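Local coordinates for uncharacterized protein (Enterococcus faecalis, PDB 3B48) that probably acts in a PEP-dependent dihydroxyacetone kinase complex as the homodimeric phosphoryl donor, relaying phosphate on histidines to the partner subunit DhaL, at residues M28-E33 and G105-A110; E66-A71 and T120-E125. One frame throughout, in Å; residues are numbered along the deposited sequence.

Contact 1. Residues M28-E33 and G105-A110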
loop_
_atom_site.group_PDB
_atom_site.type_symbol
_atom_site.label_atom_id
_atom_site.label_comp_id
_atom_site.label_asym_id
_atom_site.label_seq_id
_atom_site.Cartn_x
_atom_site.Cartn_y
_atom_site.Cartn_z
HETATM N N MSE B 28 -1.720 11.791 -10.275
HETATM C CA MSE B 28 -0.942 12.748 -9.508
HETATM C C MSE B 28 0.201 13.334 -10.343
HETATM O O MSE B 28 0.895 14.245 -9.881
HETATM C CB MSE B 28 -0.399 12.118 -8.225
HETATM C CG MSE B 28 -1.448 11.948 -7.152
HETATM SE SE MSE B 28 -0.772 11.014 -5.585
HETATM C CE MSE B 28 0.129 12.589 -4.803
ATOM N N ASN B 29 0.376 12.818 -11.565
ATOM C CA ASN B 29 1.448 13.257 -12.472
ATOM C C ASN B 29 2.854 12.882 -11.964
ATOM O O ASN B 29 3.866 13.493 -12.328
ATOM C CB ASN B 29 1.325 14.767 -12.754
ATOM C CG ASN B 29 0.039 15.129 -13.511
ATOM O OD1 ASN B 29 -0.338 14.466 -14.486
ATOM N ND2 ASN B 29 -0.623 16.188 -13.073
ATOM N N ALA B 30 2.894 11.860 -11.126
ATOM C CA ALA B 30 4.117 11.353 -10.520
ATOM C C ALA B 30 4.854 10.286 -11.352
ATOM O O ALA B 30 5.894 9.772 -10.922
ATOM C CB ALA B 30 3.807 10.793 -9.126
ATOM N N SER B 31 4.343 9.932 -12.529
ATOM C CA SER B 31 5.001 8.859 -13.280
ATOM C C SER B 31 5.284 9.256 -14.728
ATOM O O SER B 31 5.159 8.436 -15.657
ATOM C CB SER B 31 4.214 7.526 -13.155
ATOM O OG SER B 31 3.187 7.405 -14.122
ATOM N N GLU B 32 5.695 10.515 -14.897
ATOM C CA GLU B 32 5.991 11.092 -16.207
ATOM C C GLU B 32 7.316 10.562 -16.724
ATOM O O GLU B 32 7.561 10.584 -17.919
ATOM C CB GLU B 32 6.032 12.618 -16.153
ATOM C CG GLU B 32 4.672 13.279 -15.880
ATOM C CD GLU B 32 4.734 14.807 -15.831
ATOM O OE1 GLU B 32 5.723 15.402 -16.340
ATOM O OE2 GLU B 32 3.778 15.423 -15.297
ATOM N N GLU B 33 8.160 10.076 -15.818
ATOM C CA GLU B 33 9.446 9.503 -16.204
ATOM C C GLU B 33 9.586 8.022 -15.813
ATOM O O GLU B 33 10.683 7.524 -15.643
ATOM C CB GLU B 33 10.632 10.366 -15.647
ATOM N N GLY B 105 6.332 2.785 -1.208
ATOM C CA GLY B 105 7.570 2.522 -1.966
ATOM C C GLY B 105 7.463 2.912 -3.434
ATOM O O GLY B 105 8.274 3.697 -3.947
ATOM N N ALA B 106 6.429 2.404 -4.104
ATOM C CA ALA B 106 6.226 2.687 -5.542
ATOM C C ALA B 106 6.116 4.200 -5.835
ATOM O O ALA B 106 6.716 4.718 -6.797
ATOM C CB ALA B 106 4.987 1.938 -6.039
ATOM N N PHE B 107 5.351 4.906 -4.999
ATOM C CA PHE B 107 5.121 6.323 -5.207
ATOM C C PHE B 107 6.443 7.046 -5.041
ATOM O O PHE B 107 6.770 7.919 -5.846
ATOM C CB PHE B 107 4.034 6.900 -4.258
ATOM C CG PHE B 107 3.968 8.418 -4.258
ATOM C CD1 PHE B 107 3.232 9.110 -5.235
ATOM C CD2 PHE B 107 4.683 9.159 -3.320
ATOM C CE1 PHE B 107 3.215 10.504 -5.259
ATOM C CE2 PHE B 107 4.627 10.568 -3.324
ATOM C CZ PHE B 107 3.890 11.225 -4.303
ATOM N N ALA B 108 7.183 6.693 -3.982
ATOM C CA ALA B 108 8.530 7.233 -3.745
ATOM C C ALA B 108 9.480 6.912 -4.918
ATOM O O ALA B 108 10.110 7.823 -5.470
ATOM C CB ALA B 108 9.086 6.722 -2.457
ATOM N N SER B 109 9.567 5.643 -5.339
ATOM C CA SER B 109 10.351 5.355 -6.555
ATOM C C SER B 109 9.909 6.234 -7.725
ATOM O O SER B 109 10.729 6.827 -8.369
ATOM C CB SER B 109 10.328 3.867 -6.927
ATOM O OG SER B 109 11.156 3.153 -6.024
ATOM N N ALA B 110 8.609 6.339 -7.970
ATOM C CA ALA B 110 8.098 7.087 -9.139
ATOM C C ALA B 110 8.381 8.583 -9.103
ATOM O O ALA B 110 8.681 9.197 -10.127
ATOM C CB ALA B 110 6.607 6.848 -9.319
HETATM O O HOH W 1 8.186 10.299 -12.549
#
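The loop holding Met28 and Ala30 passes beside helix 102-113 at Phe107 and Ala110, and no hydrogen bond runs directly between the two backbones. This is loop-to-helix packing in the α/β fold of the mannose-type EIIA family, where helices 15-27 and 102-113 pack together beside a parallel sheet. A Schellman motif with positive phi at Asn29 (67°) ends helix 15-27 and turns the chain so that Ala30 faces the neighbouring helix. Asparagine tolerates such a conformation better than most residues. Phe107 offers the only aromatic surface of the contact: with CG anti to the backbone N (chi1 168°), its ring swings out from the helix toward the loop. The side chains of Met28, present as selenomethionine, and Phe107 cross at about a right angle. A bend at chi3 (80°) brings the terminal methyl in, and CE of Met28 comes 3.8 Å from CE1 of Phe107. The selenium joins in an oblique Met-aromatic contact, 5.0 Å from Met28 SE to the centroid of the Phe107 ring. Ala30 CB reaches the same ring carbon, Phe107 CE1, at 3.9 Å, so one corner of the ring serves two partners. Leu73 of the second subunit packs on both Met28 and Phe107, which places this apolar cluster at the dimer contact. Alanine suits position 30 because its methyl fits against the ring, and position 110 because a small side chain admits the loop carbonyl: Ala110 CB is 3.4 Å from Ala30 O. A water completes the junction, accepting from Glu33 N and donating to Ala110 O at 2.7 Å.

Contact 2. Residues E66-A71 and T120-E125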
loop_
_atom_site.group_PDB
_atom_site.type_symbol
_atom_site.label_atom_id
_atom_site.label_comp_id
_atom_site.label_asym_id
_atom_site.label_seq_id
_atom_site.Cartn_x
_atom_site.Cartn_y
_atom_site.Cartn_z
ATOM N N GLU B 66 15.467 -0.735 -16.354
ATOM C CA GLU B 66 15.595 -1.234 -14.986
ATOM C C GLU B 66 14.222 -1.549 -14.457
ATOM O O GLU B 66 13.326 -0.709 -14.534
ATOM C CB GLU B 66 16.238 -0.175 -14.089
ATOM C CG GLU B 66 17.526 0.339 -14.684
ATOM C CD GLU B 66 18.558 -0.768 -14.867
ATOM O OE1 GLU B 66 18.471 -1.799 -14.141
ATOM O OE2 GLU B 66 19.459 -0.584 -15.722
ATOM N N PHE B 67 14.048 -2.757 -13.935
ATOM C CA PHE B 67 12.723 -3.196 -13.465
ATOM C C PHE B 67 12.686 -3.293 -11.955
ATOM O O PHE B 67 13.394 -4.128 -11.362
ATOM C CB PHE B 67 12.315 -4.537 -14.076
ATOM C CG PHE B 67 12.311 -4.550 -15.590
ATOM C CD1 PHE B 67 11.196 -4.084 -16.305
ATOM C CD2 PHE B 67 13.409 -5.055 -16.295
ATOM C CE1 PHE B 67 11.180 -4.094 -17.687
ATOM C CE2 PHE B 67 13.420 -5.073 -17.677
ATOM C CZ PHE B 67 12.311 -4.600 -18.390
ATOM N N LEU B 68 11.844 -2.442 -11.363
ATOM C CA LEU B 68 11.631 -2.352 -9.900
ATOM C C LEU B 68 10.364 -3.062 -9.458
ATOM O O LEU B 68 9.250 -2.698 -9.876
ATOM C CB LEU B 68 11.574 -0.885 -9.448
ATOM C CG LEU B 68 12.543 0.124 -10.078
ATOM C CD1 LEU B 68 12.644 1.366 -9.199
ATOM C CD2 LEU B 68 13.945 -0.429 -10.411
ATOM N N ILE B 69 10.538 -4.096 -8.640
ATOM C CA ILE B 69 9.420 -4.969 -8.224
ATOM C C ILE B 69 8.954 -4.704 -6.786
ATOM O O ILE B 69 9.732 -4.866 -5.854
ATOM C CB ILE B 69 9.736 -6.504 -8.456
ATOM C CG1 ILE B 69 9.586 -6.885 -9.934
ATOM C CG2 ILE B 69 8.759 -7.379 -7.723
ATOM C CD1 ILE B 69 10.716 -6.482 -10.818
ATOM N N PHE B 70 7.705 -4.252 -6.641
ATOM C CA PHE B 70 7.052 -4.079 -5.353
ATOM C C PHE B 70 5.918 -5.119 -5.148
ATOM O O PHE B 70 5.153 -5.404 -6.069
ATOM C CB PHE B 70 6.479 -2.666 -5.194
ATOM C CG PHE B 70 7.468 -1.580 -5.444
ATOM C CD1 PHE B 70 7.966 -0.821 -4.390
ATOM C CD2 PHE B 70 7.932 -1.317 -6.731
ATOM C CE1 PHE B 70 8.897 0.175 -4.621
ATOM C CE2 PHE B 70 8.851 -0.294 -6.957
ATOM C CZ PHE B 70 9.339 0.436 -5.908
ATOM N N ALA B 71 5.846 -5.686 -3.948
ATOM C CA ALA B 71 4.755 -6.593 -3.564
ATOM C C ALA B 71 4.226 -6.176 -2.200
ATOM O O ALA B 71 4.909 -5.480 -1.433
ATOM C CB ALA B 71 5.216 -8.057 -3.551
ATOM N N THR B 120 20.387 3.996 -7.622
ATOM C CA THR B 120 20.695 3.827 -6.193
ATOM C C THR B 120 19.766 4.720 -5.349
ATOM O O THR B 120 19.204 4.276 -4.338
ATOM C CB THR B 120 22.208 4.114 -5.878
ATOM O OG1 THR B 120 23.051 3.403 -6.803
ATOM C CG2 THR B 120 22.577 3.685 -4.467
ATOM N N GLN B 121 19.582 5.963 -5.786
ATOM C CA GLN B 121 18.740 6.905 -5.067
ATOM C C GLN B 121 17.242 6.616 -5.231
ATOM O O GLN B 121 16.464 6.761 -4.291
ATOM C CB GLN B 121 19.065 8.354 -5.460
ATOM C CG GLN B 121 18.763 9.360 -4.356
ATOM C CD GLN B 121 19.476 9.031 -3.032
ATOM O OE1 GLN B 121 20.587 8.484 -3.025
ATOM N NE2 GLN B 121 18.834 9.373 -1.907
ATOM N N ILE B 122 16.846 6.219 -6.431
ATOM C CA ILE B 122 15.477 5.765 -6.686
ATOM C C ILE B 122 15.147 4.578 -5.783
ATOM O O ILE B 122 14.063 4.502 -5.223
ATOM C CB ILE B 122 15.256 5.498 -8.197
ATOM C CG1 ILE B 122 15.236 6.844 -8.958
ATOM C CG2 ILE B 122 13.973 4.669 -8.464
ATOM C CD1 ILE B 122 15.517 6.740 -10.457
ATOM N N LEU B 123 16.106 3.683 -5.594
ATOM C CA LEU B 123 15.891 2.525 -4.736
ATOM C C LEU B 123 15.908 2.883 -3.259
ATOM O O LEU B 123 15.154 2.305 -2.470
ATOM C CB LEU B 123 16.897 1.394 -5.047
ATOM C CG LEU B 123 16.647 0.551 -6.319
ATOM C CD1 LEU B 123 17.830 -0.348 -6.689
ATOM C CD2 LEU B 123 15.366 -0.273 -6.213
ATOM N N ALA B 124 16.753 3.844 -2.878
ATOM C CA ALA B 124 16.866 4.219 -1.480
ATOM C C ALA B 124 15.605 4.921 -0.988
ATOM O O ALA B 124 15.129 4.644 0.114
ATOM C CB ALA B 124 18.123 5.066 -1.225
ATOM N N GLU B 125 15.049 5.804 -1.816
ATOM C CA GLU B 125 13.836 6.544 -1.428
ATOM C C GLU B 125 12.668 5.614 -1.090
ATOM O O GLU B 125 12.078 5.737 -0.011
ATOM C CB GLU B 125 13.431 7.577 -2.484
ATOM C CG GLU B 125 14.323 8.810 -2.521
ATOM C CD GLU B 125 14.759 9.246 -1.133
ATOM O OE1 GLU B 125 13.879 9.681 -0.351
ATOM O OE2 GLU B 125 15.976 9.146 -0.828
#
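Leu68 and Ile122 meet with their side chains crossed at about a right angle, joining strand 66-71 to helix 119-127 in an α/β fold whose parallel sheet is packed by helices. The strand is an inner one, and Leu68 leaves it toward the helix, with 8.3 Å between Leu68 CA and Leu123 CA at the nearest approach of the backbones. Contact is made by methyl groups alone. Ile122 has CG2 anti to its own backbone N (CG1 at chi1 -71°), which sends this short branch toward the sheet; Ile122 CG2 touches Leu68 CD1 at 3.6 Å. Leu123 approaches the same methyl from another direction, roughly 90° away as seen from Leu68 CD1, and more loosely. Branched aliphatic residues fit this buried site because their methyls pack without needing polar partners; Leu68 CD1 meets both helix residues, and Leu68 also packs on His96 and Val98. Leu123 touches those two residues as well, so the helix sits toward the edge strand 95-97. Ile122 also packs on Thr112 of helix 102-113, and its carbonyl O takes a weak hydrogen bond from Ser109 OG. Two residues along from Leu68, Phe70 also packs against helix 102-113, whereas Ile69 and Ala71 face helix 75-84. The looser of the two helix contacts is shared by both leucine branches, since Leu123 CD2 lies 4.4 Å from Leu68 CD1 and equally far from Leu68 CD2.

Overall arrangement
The two contacts interleave along the chain in the order 28-33, 66-71, 105-110, 120-125, and their centres lie 11 Å apart. Helices 102-113 and 119-127 are consecutive, so each contact uses one of this pair: contact 1 ties the first to the loop after helix 15-27, contact 2 ties the second to an inner strand of the sheet. The contacts adjoin where the Phe70 ring packs against Gly105, Ala106 and Ser109. Together they fasten the C-terminal helices to earlier parts of the same α/β fold. Segments of both also reach the second subunit, contact 1 through Leu73 of that chain, and strand 66-71 through Ala71, which meets Lys132 and Trp134 of that chain.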